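Local coordinates for protein response regulator (Xanthomonas campestris pv. campestris, PDB 3QYY) that probably makes cyclic di-GMP from GTP through this GGDEF domain, a diguanylate cyclase module that also binds the dinucleotide as an inhibitor, at residues F43-N52 / P125-C135. Sequence-based numbering, arbitrary orientation.
Sequences FVLFVLDMDN and PLHVSAGSAVC. With MG (magnesium ion), chain I.
The N52 amide lies flat over one face of the H127 imidazole, the two planes 3° apart and ND2 of N52 3.6 Å above the ring plane, over its centre. The first torsion of N52 tucks CG between backbone N and carbonyl carbon, from where both amide ends grip the other chain: ND2 donates to P125 O at 3.0 Å, close to its own amide plane, while OD1 accepts a hydrogen bond from H127 N, which stands above the amide's carbonyl plane. Two residues before N52, the M50 side chain bends at chi3 (78°), and its CE methyl fits against L126, 3.6 Å from CD2 of that leucine. Strands 44-50 and 128-134 themselves run antiparallel, 161° between their directions, as neighbours in the GGDEF sheet (order 2-3-1-4-5), where they are first and fourth in chain order. On the face of V44, F46, L48 and M50, the F46 ring meets CB of S132 obliquely, and the CG1 branch of V128 packs 3.9 Å from CB of L48. Helix 102-116 covers V44, F46 and L48. On the other face V47 and G131 form an antiparallel hydrogen-bonded pair in which G131 adds no side chain beside V47, and D49 OD2 binds magnesium at 2.0 Å, a site shared with D92. Next to it, S129 OG donates to the syn lone pair of D51 OD2 at 2.8 Å; K156 forms salt bridges to both aspartates, tying the two carboxylates together. At the far end, water bridges F43 N and C135 O.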
ATOM      1  N   PHE B  43     -24.917   8.742  -6.987  1.00 25.46           N
ATOM      2  CA  PHE B  43     -23.890   7.799  -6.577  1.00 23.91           C
ATOM      3  C   PHE B  43     -22.619   8.525  -6.170  1.00 22.64           C
ATOM      4  O   PHE B  43     -22.131   9.404  -6.882  1.00 22.91           O
ATOM      5  CB  PHE B  43     -23.564   6.796  -7.689  1.00 21.70           C
ATOM      6  CG  PHE B  43     -22.535   5.776  -7.282  1.00 21.86           C
ATOM      7  CD1 PHE B  43     -21.315   5.690  -7.947  1.00 21.98           C
ATOM      8  CD2 PHE B  43     -22.770   4.934  -6.198  1.00 20.58           C
ATOM      9  CE1 PHE B  43     -20.337   4.779  -7.539  1.00 21.39           C
ATOM     10  CE2 PHE B  43     -21.799   4.017  -5.779  1.00 21.28           C
ATOM     11  CZ  PHE B  43     -20.578   3.943  -6.455  1.00 22.10           C
ATOM     12  N   VAL B  44     -22.101   8.155  -5.006  1.00 20.91           N
ATOM     13  CA  VAL B  44     -20.881   8.741  -4.483  1.00 19.00           C
ATOM     14  C   VAL B  44     -19.910   7.598  -4.201  1.00 18.95           C
ATOM     15  O   VAL B  44     -20.274   6.613  -3.556  1.00 19.09           O
ATOM     16  CB  VAL B  44     -21.147   9.506  -3.175  1.00 20.20           C
ATOM     17  CG1 VAL B  44     -19.875  10.200  -2.711  1.00 19.06           C
ATOM     18  CG2 VAL B  44     -22.272  10.523  -3.386  1.00 20.96           C
ATOM     19  N   LEU B  45     -18.684   7.725  -4.698  1.00 17.75           N
ATOM     20  CA  LEU B  45     -17.661   6.702  -4.485  1.00 16.47           C
ATOM     21  C   LEU B  45     -16.609   7.210  -3.516  1.00 17.38           C
ATOM     22  O   LEU B  45     -16.122   8.336  -3.654  1.00 18.07           O
ATOM     23  CB  LEU B  45     -16.983   6.335  -5.810  1.00 16.91           C
ATOM     24  CG  LEU B  45     -15.815   5.345  -5.710  1.00 16.44           C
ATOM     25  CD1 LEU B  45     -16.351   3.967  -5.314  1.00 18.42           C
ATOM     26  CD2 LEU B  45     -15.072   5.276  -7.043  1.00 17.51           C
ATOM     27  N   PHE B  46     -16.264   6.380  -2.533  1.00 16.99           N
ATOM     28  CA  PHE B  46     -15.244   6.725  -1.550  1.00 16.22           C
ATOM     29  C   PHE B  46     -14.090   5.731  -1.624  1.00 16.35           C
ATOM     30  O   PHE B  46     -14.305   4.531  -1.794  1.00 14.80           O
ATOM     31  CB  PHE B  46     -15.785   6.666  -0.118  1.00 18.76           C
ATOM     32  CG  PHE B  46     -16.900   7.628   0.165  1.00 20.58           C
ATOM     33  CD1 PHE B  46     -18.222   7.266  -0.071  1.00 21.99           C
ATOM     34  CD2 PHE B  46     -16.631   8.886   0.693  1.00 21.95           C
ATOM     35  CE1 PHE B  46     -19.265   8.145   0.222  1.00 22.85           C
ATOM     36  CE2 PHE B  46     -17.666   9.776   0.990  1.00 22.95           C
ATOM     37  CZ  PHE B  46     -18.985   9.402   0.753  1.00 24.72           C
ATOM     38  N   VAL B  47     -12.870   6.240  -1.500  1.00 14.97           N
ATOM     39  CA  VAL B  47     -11.681   5.392  -1.480  1.00 15.20           C
ATOM     40  C   VAL B  47     -11.081   5.647  -0.105  1.00 15.69           C
ATOM     41  O   VAL B  47     -10.803   6.798   0.246  1.00 16.06           O
ATOM     42  CB  VAL B  47     -10.657   5.782  -2.573  1.00 14.00           C
ATOM     43  CG1 VAL B  47      -9.311   5.082  -2.305  1.00 13.51           C
ATOM     44  CG2 VAL B  47     -11.182   5.373  -3.942  1.00 14.99           C
ATOM     45  N   LEU B  48     -10.899   4.582   0.675  1.00 15.25           N
ATOM     46  CA  LEU B  48     -10.353   4.704   2.022  1.00 16.46           C
ATOM     47  C   LEU B  48      -9.066   3.907   2.212  1.00 17.28           C
ATOM     48  O   LEU B  48      -8.919   2.810   1.679  1.00 16.03           O
ATOM     49  CB  LEU B  48     -11.376   4.209   3.050  1.00 19.86           C
ATOM     50  CG  LEU B  48     -12.854   4.560   2.848  1.00 22.28           C
ATOM     51  CD1 LEU B  48     -13.650   4.026   4.028  1.00 25.44           C
ATOM     52  CD2 LEU B  48     -13.035   6.052   2.730  1.00 25.23           C
ATOM     53  N   ASP B  49      -8.143   4.462   2.987  1.00 16.71           N
ATOM     54  CA  ASP B  49      -6.879   3.788   3.279  1.00 17.24           C
ATOM     55  C   ASP B  49      -6.573   4.022   4.753  1.00 17.09           C
ATOM     56  O   ASP B  49      -6.548   5.165   5.214  1.00 17.05           O
ATOM     57  CB  ASP B  49      -5.747   4.360   2.416  1.00 16.17           C
ATOM     58  CG  ASP B  49      -4.434   3.620   2.613  1.00 18.59           C
ATOM     59  OD1 ASP B  49      -3.376   4.284   2.652  1.00 19.90           O
ATOM     60  OD2 ASP B  49      -4.460   2.373   2.713  1.00 14.87           O
ATOM     61  N   MET B  50      -6.357   2.942   5.500  1.00 17.03           N
ATOM     62  CA  MET B  50      -6.059   3.066   6.919  1.00 18.31           C
ATOM     63  C   MET B  50      -4.694   3.714   7.137  1.00 18.94           C
ATOM     64  O   MET B  50      -3.785   3.572   6.313  1.00 16.93           O
ATOM     65  CB  MET B  50      -6.101   1.694   7.602  1.00 19.75           C
ATOM     66  CG  MET B  50      -7.492   1.078   7.656  1.00 22.27           C
ATOM     67  SD  MET B  50      -7.579  -0.289   8.823  1.00 27.28           S
ATOM     68  CE  MET B  50      -7.676   0.611  10.383  1.00 27.13           C
ATOM     69  N   ASP B  51      -4.565   4.422   8.255  1.00 18.52           N
ATOM     70  CA  ASP B  51      -3.331   5.124   8.615  1.00 20.76           C
ATOM     71  C   ASP B  51      -2.525   4.423   9.710  1.00 21.64           C
ATOM     72  O   ASP B  51      -1.300   4.544   9.752  1.00 23.08           O
ATOM     73  CB  ASP B  51      -3.646   6.529   9.155  1.00 21.66           C
ATOM     74  CG  ASP B  51      -4.272   7.447   8.126  1.00 24.10           C
ATOM     75  OD1 ASP B  51      -4.828   8.488   8.550  1.00 24.23           O
ATOM     76  OD2 ASP B  51      -4.202   7.153   6.913  1.00 22.90           O
ATOM     77  N   ASN B  52      -3.204   3.690  10.589  1.00 21.56           N
ATOM     78  CA  ASN B  52      -2.517   3.079  11.732  1.00 22.64           C
ATOM     79  C   ASN B  52      -2.710   1.595  12.018  1.00 22.66           C
ATOM     80  O   ASN B  52      -2.686   1.189  13.180  1.00 23.34           O
ATOM     81  CB  ASN B  52      -2.912   3.856  12.988  1.00 22.79           C
ATOM     82  CG  ASN B  52      -4.378   3.660  13.350  1.00 25.12           C
ATOM     83  OD1 ASN B  52      -5.222   3.435  12.476  1.00 22.98           O
ATOM     84  ND2 ASN B  52      -4.689   3.756  14.640  1.00 24.26           N
ATOM     85  N   PRO B 125      -8.516   2.316  18.375  1.00 43.30           N
ATOM     86  CA  PRO B 125      -9.042   3.375  17.507  1.00 41.74           C
ATOM     87  C   PRO B 125      -8.478   3.293  16.093  1.00 39.08           C
ATOM     88  O   PRO B 125      -7.291   3.024  15.902  1.00 38.13           O
ATOM     89  CB  PRO B 125      -8.605   4.646  18.222  1.00 41.31           C
ATOM     90  CG  PRO B 125      -7.280   4.249  18.786  1.00 43.33           C
ATOM     91  CD  PRO B 125      -7.565   2.872  19.354  1.00 42.70           C
ATOM     92  N   LEU B 126      -9.333   3.528  15.103  1.00 37.15           N
ATOM     93  CA  LEU B 126      -8.911   3.479  13.710  1.00 34.01           C
ATOM     94  C   LEU B 126      -8.771   4.872  13.112  1.00 32.08           C
ATOM     95  O   LEU B 126      -9.639   5.728  13.292  1.00 31.45           O
ATOM     96  CB  LEU B 126      -9.908   2.674  12.870  1.00 35.55           C
ATOM     97  CG  LEU B 126     -10.037   1.163  13.090  1.00 37.77           C
ATOM     98  CD1 LEU B 126     -10.682   0.875  14.438  1.00 39.93           C
ATOM     99  CD2 LEU B 126     -10.878   0.570  11.970  1.00 37.66           C
ATOM    100  N   HIS B 127      -7.668   5.088  12.403  1.00 30.00           N
ATOM    101  CA  HIS B 127      -7.394   6.355  11.738  1.00 27.73           C
ATOM    102  C   HIS B 127      -7.472   6.066  10.244  1.00 25.81           C
ATOM    103  O   HIS B 127      -6.831   5.133   9.754  1.00 24.04           O
ATOM    104  CB  HIS B 127      -6.010   6.866  12.130  1.00 30.69           C
ATOM    105  CG  HIS B 127      -5.866   7.136  13.597  1.00 33.48           C
ATOM    106  ND1 HIS B 127      -4.653   7.416  14.190  1.00 35.84           N
ATOM    107  CD2 HIS B 127      -6.786   7.170  14.590  1.00 34.01           C
ATOM    108  CE1 HIS B 127      -4.832   7.610  15.484  1.00 35.34           C
ATOM    109  NE2 HIS B 127      -6.117   7.465  15.753  1.00 34.59           N
ATOM    110  N   VAL B 128      -8.257   6.860   9.525  1.00 23.26           N
ATOM    111  CA  VAL B 128      -8.455   6.637   8.098  1.00 22.05           C
ATOM    112  C   VAL B 128      -8.357   7.876   7.214  1.00 21.76           C
ATOM    113  O   VAL B 128      -8.830   8.955   7.578  1.00 22.36           O
ATOM    114  CB  VAL B 128      -9.846   5.998   7.853  1.00 20.85           C
ATOM    115  CG1 VAL B 128     -10.082   5.780   6.360  1.00 21.22           C
ATOM    116  CG2 VAL B 128      -9.954   4.690   8.617  1.00 21.24           C
ATOM    117  N   SER B 129      -7.741   7.699   6.046  1.00 19.22           N
ATOM    118  CA  SER B 129      -7.614   8.760   5.054  1.00 17.92           C
ATOM    119  C   SER B 129      -8.656   8.424   3.993  1.00 19.04           C
ATOM    120  O   SER B 129      -8.682   7.302   3.481  1.00 18.70           O
ATOM    121  CB  SER B 129      -6.218   8.756   4.425  1.00 17.80           C
ATOM    122  OG  SER B 129      -5.245   9.221   5.343  1.00 14.77           O
ATOM    123  N   ALA B 130      -9.513   9.383   3.660  1.00 17.62           N
ATOM    124  CA  ALA B 130     -10.560   9.133   2.679  1.00 18.29           C
ATOM    125  C   ALA B 130     -10.689  10.193   1.595  1.00 18.81           C
ATOM    126  O   ALA B 130     -10.401  11.372   1.818  1.00 18.98           O
ATOM    127  CB  ALA B 130     -11.899   8.967   3.395  1.00 18.85           C
ATOM    128  N   GLY B 131     -11.131   9.748   0.422  1.00 18.09           N
ATOM    129  CA  GLY B 131     -11.337  10.637  -0.708  1.00 18.51           C
ATOM    130  C   GLY B 131     -12.655  10.290  -1.383  1.00 19.71           C
ATOM    131  O   GLY B 131     -13.011   9.111  -1.496  1.00 19.34           O
ATOM    132  N   SER B 132     -13.391  11.300  -1.832  1.00 19.42           N
ATOM    133  CA  SER B 132     -14.673  11.052  -2.483  1.00 22.00           C
ATOM    134  C   SER B 132     -14.802  11.714  -3.852  1.00 22.91           C
ATOM    135  O   SER B 132     -14.100  12.679  -4.166  1.00 22.67           O
ATOM    136  CB  SER B 132     -15.821  11.533  -1.585  1.00 22.51           C
ATOM    137  OG  SER B 132     -15.770  12.939  -1.391  1.00 21.07           O
ATOM    138  N   ALA B 133     -15.705  11.171  -4.662  1.00 22.68           N
ATOM    139  CA  ALA B 133     -15.994  11.693  -5.993  1.00 23.31           C
ATOM    140  C   ALA B 133     -17.466  11.393  -6.280  1.00 23.86           C
ATOM    141  O   ALA B 133     -17.976  10.337  -5.903  1.00 22.38           O
ATOM    142  CB  ALA B 133     -15.102  11.027  -7.038  1.00 22.76           C
ATOM    143  N   VAL B 134     -18.148  12.325  -6.938  1.00 24.78           N
ATOM    144  CA  VAL B 134     -19.559  12.146  -7.257  1.00 26.28           C
ATOM    145  C   VAL B 134     -19.757  11.826  -8.735  1.00 27.53           C
ATOM    146  O   VAL B 134     -19.111  12.415  -9.603  1.00 28.03           O
ATOM    147  CB  VAL B 134     -20.373  13.412  -6.901  1.00 27.74           C
ATOM    148  CG1 VAL B 134     -20.278  13.685  -5.408  1.00 26.66           C
ATOM    149  CG2 VAL B 134     -19.852  14.604  -7.687  1.00 31.13           C
ATOM    150  N   CYS B 135     -20.646  10.882  -9.020  1.00 26.90           N
ATOM    151  CA  CYS B 135     -20.913  10.504 -10.398  1.00 30.90           C
ATOM    152  C   CYS B 135     -21.726  11.595 -11.085  1.00 32.47           C
ATOM    153  O   CYS B 135     -22.666  12.143 -10.509  1.00 32.56           O
ATOM    154  CB  CYS B 135     -21.675   9.177 -10.455  1.00 31.04           C
ATOM    155  SG  CYS B 135     -21.813   8.469 -12.119  1.00 35.38           S
TER
HETATM  156 MG    MG I 506      -2.877   1.077   2.786  1.00 15.23          MG
HETATM  157  O   HOH W   1     -24.514  11.319  -8.531  1.00 29.78           O
HETATM  158  O   HOH W   2      -1.489   2.562   1.848  1.00 15.71           O
HETATM  159  O   HOH W   3      -2.217   1.897   4.721  1.00 13.46           O
HETATM  160  O   HOH W   4      -3.475   0.557   0.910  1.00 14.21           O